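Local structure of glycerophosphoryl diester phosphodiesterase (Parabacteroides distasonis, 3MZ2) at residues Y174-K187 against G199-P211. The protein probably hydrolyses glycerophosphodiesters to an alcohol and glycerol 3-phosphate. Residues are numbered along the deposited sequence; the frame is centred on the assembly and turned at random.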
ATOM      1  N   TYR A 174       0.511   2.803  18.551  1.00 13.17           N
ATOM      2  CA  TYR A 174       0.185   3.446  19.833  1.00 13.07           C
ATOM      3  C   TYR A 174       0.739   2.629  21.049  1.00 14.18           C
ATOM      4  O   TYR A 174       1.238   3.208  22.004  1.00 13.95           O
ATOM      5  CB  TYR A 174      -1.328   3.674  19.936  1.00 13.20           C
ATOM      6  CG  TYR A 174      -1.718   4.289  21.239  1.00 10.50           C
ATOM      7  CD1 TYR A 174      -1.491   5.615  21.506  1.00 12.79           C
ATOM      8  CD2 TYR A 174      -2.274   3.503  22.254  1.00 13.10           C
ATOM      9  CE1 TYR A 174      -1.837   6.168  22.759  1.00 12.85           C
ATOM     10  CE2 TYR A 174      -2.593   4.060  23.475  1.00 13.42           C
ATOM     11  CZ  TYR A 174      -2.382   5.367  23.712  1.00 13.76           C
ATOM     12  OH  TYR A 174      -2.665   5.895  24.951  1.00 16.26           O
ATOM     13  N   GLU A 175       0.670   1.313  20.957  1.00 15.62           N
ATOM     14  CA  GLU A 175       1.182   0.404  21.978  1.00 17.96           C
ATOM     15  C   GLU A 175       2.708   0.509  22.025  1.00 17.42           C
ATOM     16  O   GLU A 175       3.272   0.419  23.113  1.00 20.72           O
ATOM     17  CB  GLU A 175       0.679  -1.033  21.753  1.00 17.65           C
ATOM     18  CG  GLU A 175      -0.848  -1.113  22.026  1.00 20.98           C
ATOM     19  CD  GLU A 175      -1.438  -2.494  22.073  1.00 24.09           C
ATOM     20  OE1 GLU A 175      -0.727  -3.437  21.689  1.00 23.50           O
ATOM     21  OE2 GLU A 175      -2.645  -2.595  22.488  1.00 21.92           O
ATOM     22  N   LYS A 176       3.367   0.755  20.884  1.00 17.01           N
ATOM     23  CA  LYS A 176       4.832   0.919  20.873  1.00 17.10           C
ATOM     24  C   LYS A 176       5.262   2.253  21.453  1.00 16.32           C
ATOM     25  O   LYS A 176       6.299   2.360  22.109  1.00 16.77           O
ATOM     26  CB  LYS A 176       5.396   0.825  19.460  1.00 18.12           C
ATOM     27  CG  LYS A 176       5.528  -0.576  18.956  1.00 20.88           C
ATOM     28  CD  LYS A 176       6.385  -0.639  17.727  1.00 24.66           C
ATOM     29  N   ASN A 177       4.470   3.284  21.214  1.00 13.45           N
ATOM     30  CA  ASN A 177       4.786   4.602  21.778  1.00 13.57           C
ATOM     31  C   ASN A 177       3.512   5.443  21.882  1.00 13.17           C
ATOM     32  O   ASN A 177       3.004   5.983  20.891  1.00 11.37           O
ATOM     33  CB  ASN A 177       5.829   5.314  20.935  1.00 12.03           C
ATOM     34  CG  ASN A 177       6.245   6.671  21.521  1.00 14.06           C
ATOM     35  OD1 ASN A 177       5.650   7.178  22.460  1.00 14.46           O
ATOM     36  ND2 ASN A 177       7.271   7.243  20.942  1.00 13.60           N
ATOM     37  N   PRO A 178       2.975   5.562  23.111  1.00 13.62           N
ATOM     38  CA  PRO A 178       1.693   6.283  23.232  1.00 13.67           C
ATOM     39  C   PRO A 178       1.734   7.779  23.069  1.00 13.88           C
ATOM     40  O   PRO A 178       0.698   8.447  23.201  1.00 15.76           O
ATOM     41  CB  PRO A 178       1.246   5.935  24.668  1.00 14.04           C
ATOM     42  CG  PRO A 178       2.511   5.704  25.378  1.00 16.65           C
ATOM     43  CD  PRO A 178       3.366   4.958  24.396  1.00 16.57           C
ATOM     44  N   ASN A 179       2.914   8.332  22.819  1.00 13.24           N
ATOM     45  CA  ASN A 179       3.054   9.738  22.504  1.00 14.18           C
ATOM     46  C   ASN A 179       2.932  10.013  21.009  1.00 12.60           C
ATOM     47  O   ASN A 179       2.986  11.155  20.586  1.00 14.57           O
ATOM     48  CB  ASN A 179       4.382  10.252  23.044  1.00 14.91           C
ATOM     49  CG  ASN A 179       4.410  10.309  24.583  1.00 19.12           C
ATOM     50  OD1 ASN A 179       3.392  10.592  25.233  1.00 25.52           O
ATOM     51  ND2 ASN A 179       5.521   9.941  25.154  1.00 27.54           N
ATOM     52  N   PHE A 180       2.749   8.984  20.183  1.00 11.93           N
ATOM     53  CA  PHE A 180       2.556   9.244  18.761  1.00 11.04           C
ATOM     54  C   PHE A 180       1.219   9.953  18.479  1.00 11.54           C
ATOM     55  O   PHE A 180       0.189   9.699  19.136  1.00 12.28           O
ATOM     56  CB  PHE A 180       2.534   7.955  17.974  1.00 11.13           C
ATOM     57  CG  PHE A 180       3.857   7.240  17.800  1.00 12.47           C
ATOM     58  CD1 PHE A 180       5.065   7.915  17.608  1.00 15.18           C
ATOM     59  CD2 PHE A 180       3.859   5.856  17.714  1.00 11.76           C
ATOM     60  CE1 PHE A 180       6.256   7.199  17.456  1.00 13.92           C
ATOM     61  CE2 PHE A 180       5.016   5.146  17.523  1.00 13.61           C
ATOM     62  CZ  PHE A 180       6.201   5.804  17.376  1.00 11.88           C
HETATM   63  N   MSE A 181       1.231  10.801  17.466  1.00 11.00           N
HETATM   64  CA  MSE A 181       0.026  11.459  16.957  1.00 11.56           C
HETATM   65  C   MSE A 181      -0.269  10.905  15.577  1.00 11.13           C
HETATM   66  O   MSE A 181       0.664  10.721  14.796  1.00 12.24           O
HETATM   67  CB  MSE A 181       0.252  12.950  16.925  1.00 12.57           C
HETATM   68  CG  MSE A 181      -0.823  13.851  16.395  1.00 14.15           C
HETATM   69 SE   MSE A 181      -2.099  14.271  17.812  0.75 13.25          SE
HETATM   70  CE  MSE A 181      -3.669  14.348  16.689  1.00 15.16           C
ATOM     71  N   PHE A 182      -1.551  10.706  15.261  1.00 10.33           N
ATOM     72  CA  PHE A 182      -1.950  10.065  14.030  1.00 11.28           C
ATOM     73  C   PHE A 182      -2.759  10.950  13.094  1.00 11.40           C
ATOM     74  O   PHE A 182      -3.610  11.743  13.562  1.00 13.05           O
ATOM     75  CB  PHE A 182      -2.787   8.826  14.363  1.00 11.83           C
ATOM     76  CG  PHE A 182      -2.027   7.821  15.153  1.00 10.68           C
ATOM     77  CD1 PHE A 182      -0.973   7.139  14.576  1.00 11.40           C
ATOM     78  CD2 PHE A 182      -2.337   7.594  16.477  1.00 12.96           C
ATOM     79  CE1 PHE A 182      -0.235   6.234  15.312  1.00 13.37           C
ATOM     80  CE2 PHE A 182      -1.594   6.695  17.253  1.00 13.15           C
ATOM     81  CZ  PHE A 182      -0.579   5.981  16.670  1.00 13.45           C
ATOM     82  N   GLU A 183      -2.543  10.732  11.789  1.00 10.79           N
ATOM     83  CA  GLU A 183      -3.567  11.063  10.788  1.00 10.19           C
ATOM     84  C   GLU A 183      -4.289   9.726  10.502  1.00 11.49           C
ATOM     85  O   GLU A 183      -3.694   8.810   9.996  1.00 12.12           O
ATOM     86  CB  GLU A 183      -2.962  11.631   9.502  1.00 11.32           C
ATOM     87  CG  GLU A 183      -4.054  11.848   8.466  1.00 12.08           C
ATOM     88  CD  GLU A 183      -3.557  12.283   7.129  1.00 14.80           C
ATOM     89  OE1 GLU A 183      -2.885  13.347   7.069  1.00 14.41           O
ATOM     90  OE2 GLU A 183      -3.930  11.590   6.158  1.00 15.85           O
ATOM     91  N   ALA A 184      -5.527   9.616  10.922  1.00 11.04           N
ATOM     92  CA  ALA A 184      -6.296   8.377  10.782  1.00 11.49           C
ATOM     93  C   ALA A 184      -7.340   8.493   9.684  1.00 12.11           C
ATOM     94  O   ALA A 184      -8.040   9.468   9.616  1.00 11.91           O
ATOM     95  CB  ALA A 184      -6.975   8.040  12.128  1.00 11.77           C
ATOM     96  N   PHE A 185      -7.438   7.492   8.803  1.00 10.85           N
ATOM     97  CA  PHE A 185      -8.534   7.416   7.858  1.00 11.91           C
ATOM     98  C   PHE A 185      -9.820   7.124   8.607  1.00 11.74           C
ATOM     99  O   PHE A 185      -9.950   6.080   9.280  1.00 12.47           O
ATOM    100  CB  PHE A 185      -8.268   6.325   6.816  1.00 10.80           C
ATOM    101  CG  PHE A 185      -7.320   6.735   5.704  1.00 14.33           C
ATOM    102  CD1 PHE A 185      -6.147   7.399   6.004  1.00 13.69           C
ATOM    103  CD2 PHE A 185      -7.569   6.390   4.388  1.00 17.14           C
ATOM    104  CE1 PHE A 185      -5.293   7.831   4.997  1.00 21.07           C
ATOM    105  CE2 PHE A 185      -6.679   6.785   3.359  1.00 18.29           C
ATOM    106  CZ  PHE A 185      -5.536   7.498   3.688  1.00 19.39           C
ATOM    107  N   VAL A 186     -10.788   8.022   8.497  1.00 12.50           N
ATOM    108  CA  VAL A 186     -12.056   7.845   9.209  1.00 12.80           C
ATOM    109  C   VAL A 186     -13.162   8.275   8.284  1.00 14.50           C
ATOM    110  O   VAL A 186     -13.647   9.384   8.377  1.00 14.78           O
ATOM    111  CB  VAL A 186     -12.166   8.649  10.569  1.00 13.25           C
ATOM    112  CG1 VAL A 186     -13.302   8.043  11.390  1.00 15.32           C
ATOM    113  CG2 VAL A 186     -10.905   8.640  11.348  1.00 12.81           C
ATOM    114  N   LYS A 187     -13.547   7.392   7.365  1.00 15.65           N
ATOM    115  CA  LYS A 187     -14.450   7.807   6.283  1.00 17.60           C
ATOM    116  C   LYS A 187     -15.920   7.459   6.535  1.00 17.31           C
ATOM    117  O   LYS A 187     -16.798   7.945   5.834  1.00 18.96           O
ATOM    118  CB  LYS A 187     -13.994   7.172   4.979  1.00 17.32           C
ATOM    119  CG  LYS A 187     -12.584   7.561   4.582  1.00 20.88           C
ATOM    120  CD  LYS A 187     -12.052   6.745   3.483  1.00 20.00           C
ATOM    121  CE  LYS A 187     -12.189   7.353   2.141  1.00 27.31           C
ATOM    122  NZ  LYS A 187     -11.995   6.294   1.082  1.00 30.62           N
ATOM    123  N   GLY A 199      -8.983   1.073  21.027  1.00 13.37           N
ATOM    124  CA  GLY A 199      -8.503   1.896  22.156  1.00 13.70           C
ATOM    125  C   GLY A 199      -7.575   3.027  21.806  1.00 12.94           C
ATOM    126  O   GLY A 199      -6.733   3.394  22.663  1.00 14.47           O
ATOM    127  N   ILE A 200      -7.710   3.626  20.618  1.00 13.12           N
ATOM    128  CA  ILE A 200      -6.864   4.756  20.251  1.00 12.92           C
ATOM    129  C   ILE A 200      -7.485   6.035  20.801  1.00 12.94           C
ATOM    130  O   ILE A 200      -8.601   6.381  20.419  1.00 13.67           O
ATOM    131  CB  ILE A 200      -6.705   4.922  18.734  1.00 12.05           C
ATOM    132  CG1 ILE A 200      -6.379   3.569  18.110  1.00 12.58           C
ATOM    133  CG2 ILE A 200      -5.599   5.971  18.427  1.00 11.88           C
ATOM    134  CD1 ILE A 200      -5.087   2.944  18.600  1.00 13.14           C
ATOM    135  N   PRO A 201      -6.758   6.771  21.660  1.00 13.31           N
ATOM    136  CA  PRO A 201      -7.353   8.014  22.159  1.00 13.53           C
ATOM    137  C   PRO A 201      -7.665   9.005  21.059  1.00 11.61           C
ATOM    138  O   PRO A 201      -6.835   9.237  20.207  1.00 12.52           O
ATOM    139  CB  PRO A 201      -6.271   8.585  23.087  1.00 13.58           C
ATOM    140  CG  PRO A 201      -5.322   7.449  23.335  1.00 14.82           C
ATOM    141  CD  PRO A 201      -5.394   6.554  22.176  1.00 14.24           C
ATOM    142  N   TRP A 202      -8.866   9.591  21.068  1.00 12.40           N
ATOM    143  CA  TRP A 202      -9.226  10.549  20.047  1.00 11.81           C
ATOM    144  C   TRP A 202      -8.295  11.791  20.139  1.00 11.18           C
ATOM    145  O   TRP A 202      -8.087  12.459  19.132  1.00 10.20           O
ATOM    146  CB  TRP A 202     -10.721  10.937  20.163  1.00 12.52           C
ATOM    147  CG  TRP A 202     -11.670   9.873  19.702  1.00 12.39           C
ATOM    148  CD1 TRP A 202     -12.656   9.274  20.449  1.00 11.70           C
ATOM    149  CD2 TRP A 202     -11.785   9.341  18.388  1.00 14.02           C
ATOM    150  NE1 TRP A 202     -13.329   8.350  19.684  1.00 14.03           N
ATOM    151  CE2 TRP A 202     -12.838   8.391  18.407  1.00 13.29           C
ATOM    152  CE3 TRP A 202     -11.076   9.560  17.199  1.00 10.81           C
ATOM    153  CZ2 TRP A 202     -13.195   7.641  17.273  1.00 15.11           C
ATOM    154  CZ3 TRP A 202     -11.431   8.845  16.041  1.00 11.60           C
ATOM    155  CH2 TRP A 202     -12.485   7.880  16.104  1.00 13.52           C
ATOM    156  N   SER A 203      -7.773  12.070  21.325  1.00 12.32           N
ATOM    157  CA  SER A 203      -6.825  13.149  21.485  1.00 11.67           C
ATOM    158  C   SER A 203      -5.567  12.941  20.644  1.00 11.62           C
ATOM    159  O   SER A 203      -4.835  13.887  20.387  1.00 13.00           O
ATOM    160  CB  SER A 203      -6.436  13.328  22.941  1.00 13.95           C
ATOM    161  OG  SER A 203      -5.840  12.167  23.495  1.00 14.85           O
ATOM    162  N   HIS A 204      -5.279  11.697  20.289  1.00 11.25           N
ATOM    163  CA  HIS A 204      -4.127  11.410  19.419  1.00 10.63           C
ATOM    164  C   HIS A 204      -4.452  11.233  17.917  1.00 10.99           C
ATOM    165  O   HIS A 204      -3.589  10.770  17.144  1.00 12.00           O
ATOM    166  CB  HIS A 204      -3.436  10.158  19.956  1.00 11.19           C
ATOM    167  CG  HIS A 204      -2.708  10.429  21.229  1.00 13.67           C
ATOM    168  ND1 HIS A 204      -1.346  10.324  21.360  1.00 14.19           N
ATOM    169  CD2 HIS A 204      -3.175  10.840  22.433  1.00 13.87           C
ATOM    170  CE1 HIS A 204      -0.999  10.655  22.597  1.00 17.55           C
ATOM    171  NE2 HIS A 204      -2.090  10.940  23.276  1.00 16.20           N
ATOM    172  N   ILE A 205      -5.651  11.659  17.529  1.00 10.68           N
ATOM    173  CA  ILE A 205      -6.169  11.522  16.190  1.00 10.44           C
ATOM    174  C   ILE A 205      -6.563  12.876  15.552  1.00 10.96           C
ATOM    175  O   ILE A 205      -7.224  13.710  16.173  1.00 11.18           O
ATOM    176  CB  ILE A 205      -7.324  10.543  16.141  1.00  9.94           C
ATOM    177  CG1 ILE A 205      -6.768   9.149  16.428  1.00 11.45           C
ATOM    178  CG2 ILE A 205      -8.017  10.583  14.765  1.00 10.22           C
ATOM    179  CD1 ILE A 205      -7.827   8.077  16.440  1.00 11.68           C
HETATM  180  N   MSE A 206      -6.079  13.053  14.316  1.00  9.23           N
HETATM  181  CA  MSE A 206      -6.665  13.983  13.341  1.00 11.06           C
HETATM  182  C   MSE A 206      -7.205  13.083  12.241  1.00 10.89           C
HETATM  183  O   MSE A 206      -6.547  12.104  11.896  1.00  9.49           O
HETATM  184  CB  MSE A 206      -5.605  14.970  12.821  1.00 10.67           C
HETATM  185  CG  MSE A 206      -6.124  15.988  11.794  1.00 12.45           C
HETATM  186 SE   MSE A 206      -5.942  15.254   9.948  0.75 10.89          SE
HETATM  187  CE  MSE A 206      -4.016  15.627   9.836  1.00 16.06           C
ATOM    188  N   ALA A 207      -8.389  13.403  11.703  1.00 10.98           N
ATOM    189  CA  ALA A 207      -9.048  12.476  10.794  1.00 11.73           C
ATOM    190  C   ALA A 207      -9.091  12.913   9.352  1.00 11.97           C
ATOM    191  O   ALA A 207      -9.541  14.019   9.080  1.00 11.85           O
ATOM    192  CB  ALA A 207     -10.476  12.182  11.288  1.00 12.05           C
ATOM    193  N   TYR A 208      -8.678  12.006   8.476  1.00 11.44           N
ATOM    194  CA  TYR A 208      -8.845  12.131   7.057  1.00 10.96           C
ATOM    195  C   TYR A 208     -10.203  11.514   6.731  1.00 11.53           C
ATOM    196  O   TYR A 208     -10.435  10.329   7.048  1.00 10.51           O
ATOM    197  CB  TYR A 208      -7.711  11.416   6.312  1.00 11.85           C
ATOM    198  CG  TYR A 208      -7.968  11.319   4.826  1.00 12.39           C
ATOM    199  CD1 TYR A 208      -8.177  12.467   4.071  1.00 14.98           C
ATOM    200  CD2 TYR A 208      -8.078  10.103   4.195  1.00 16.45           C
ATOM    201  CE1 TYR A 208      -8.467  12.412   2.730  1.00 17.21           C
ATOM    202  CE2 TYR A 208      -8.339  10.031   2.813  1.00 15.92           C
ATOM    203  CZ  TYR A 208      -8.528  11.215   2.103  1.00 17.04           C
ATOM    204  OH  TYR A 208      -8.820  11.213   0.743  1.00 20.62           O
ATOM    205  N   VAL A 209     -11.136  12.336   6.230  1.00 10.49           N
ATOM    206  CA  VAL A 209     -12.488  11.865   5.956  1.00 12.14           C
ATOM    207  C   VAL A 209     -12.784  11.672   4.465  1.00 13.05           C
ATOM    208  O   VAL A 209     -13.912  11.408   4.109  1.00 15.52           O
ATOM    209  CB  VAL A 209     -13.571  12.763   6.599  1.00 12.33           C
ATOM    210  CG1 VAL A 209     -13.422  12.817   8.196  1.00 12.49           C
ATOM    211  CG2 VAL A 209     -13.550  14.222   6.019  1.00 12.08           C
ATOM    212  N   GLY A 210     -11.779  11.854   3.589  1.00 13.04           N
ATOM    213  CA  GLY A 210     -11.967  11.500   2.181  1.00 13.52           C
ATOM    214  C   GLY A 210     -11.750  12.670   1.244  1.00 13.31           C
ATOM    215  O   GLY A 210     -11.286  13.748   1.671  1.00 12.70           O
ATOM    216  N   PRO A 211     -12.077  12.466  -0.024  1.00 14.44           N
ATOM    217  CA  PRO A 211     -11.800  13.440  -1.064  1.00 14.89           C
ATOM    218  C   PRO A 211     -12.972  14.330  -1.389  1.00 15.47           C
ATOM    219  O   PRO A 211     -12.825  15.223  -2.219  1.00 15.58           O
ATOM    220  CB  PRO A 211     -11.415  12.559  -2.256  1.00 16.14           C
ATOM    221  CG  PRO A 211     -12.282  11.378  -2.091  1.00 17.28           C
ATOM    222  CD  PRO A 211     -12.310  11.121  -0.602  1.00 14.96           C
TER
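Val186 N gives the shortest bond of the contact, 2.7 Å and nearly straight, to Tyr208 O, where the parallel pairing of strands 182-185 and 205-210 closes. Before it, Phe182 N bonds to His204 O, Met206 N to Phe182 O, Ala184 N to Met206 O and Tyr208 N to Ala184 O. At the other end His204 ND1 donates to the backbone carbonyl Phe180 O (2.8 Å), almost straight, with Phe180 O practically in the imidazole plane, which fixes the rotation of the ring. The ring of Tyr174 turns its edge to the face of this imidazole, the planes 78° apart. A chi1 of 178°, which sets Tyr174 CG opposite its backbone N, swings the phenol toward Pro201, whose CD lies over one face of the Tyr174 ring, 3.8 Å from the centroid, as a CH-pi contact. On the sheet face of Glu183 and Phe185, the edge of Tyr208 meets the face of Phe185; Tyr208 CD2 stands 3.5 Å above the Phe185 ring plane, over its centre. A leucine in place of Phe185 would probably cost the Tyr208 edge its aromatic face and leave that phenol freer to turn. Beside this pair, the extended Glu183 chain runs alongside Met206, whose CE is 3.8 Å from Glu183 OE1. On the opposite face Ala184 CB touches Ile205 CG2 (3.8 Å); just past the strand, Val186 CG2 packs on Ala207 CB. Strand 160-164 flanks 182-185, and 231-234 flanks 205-210; with helix 189-197 between them, the two strands form a parallel beta-alpha-beta unit of the TIM barrel.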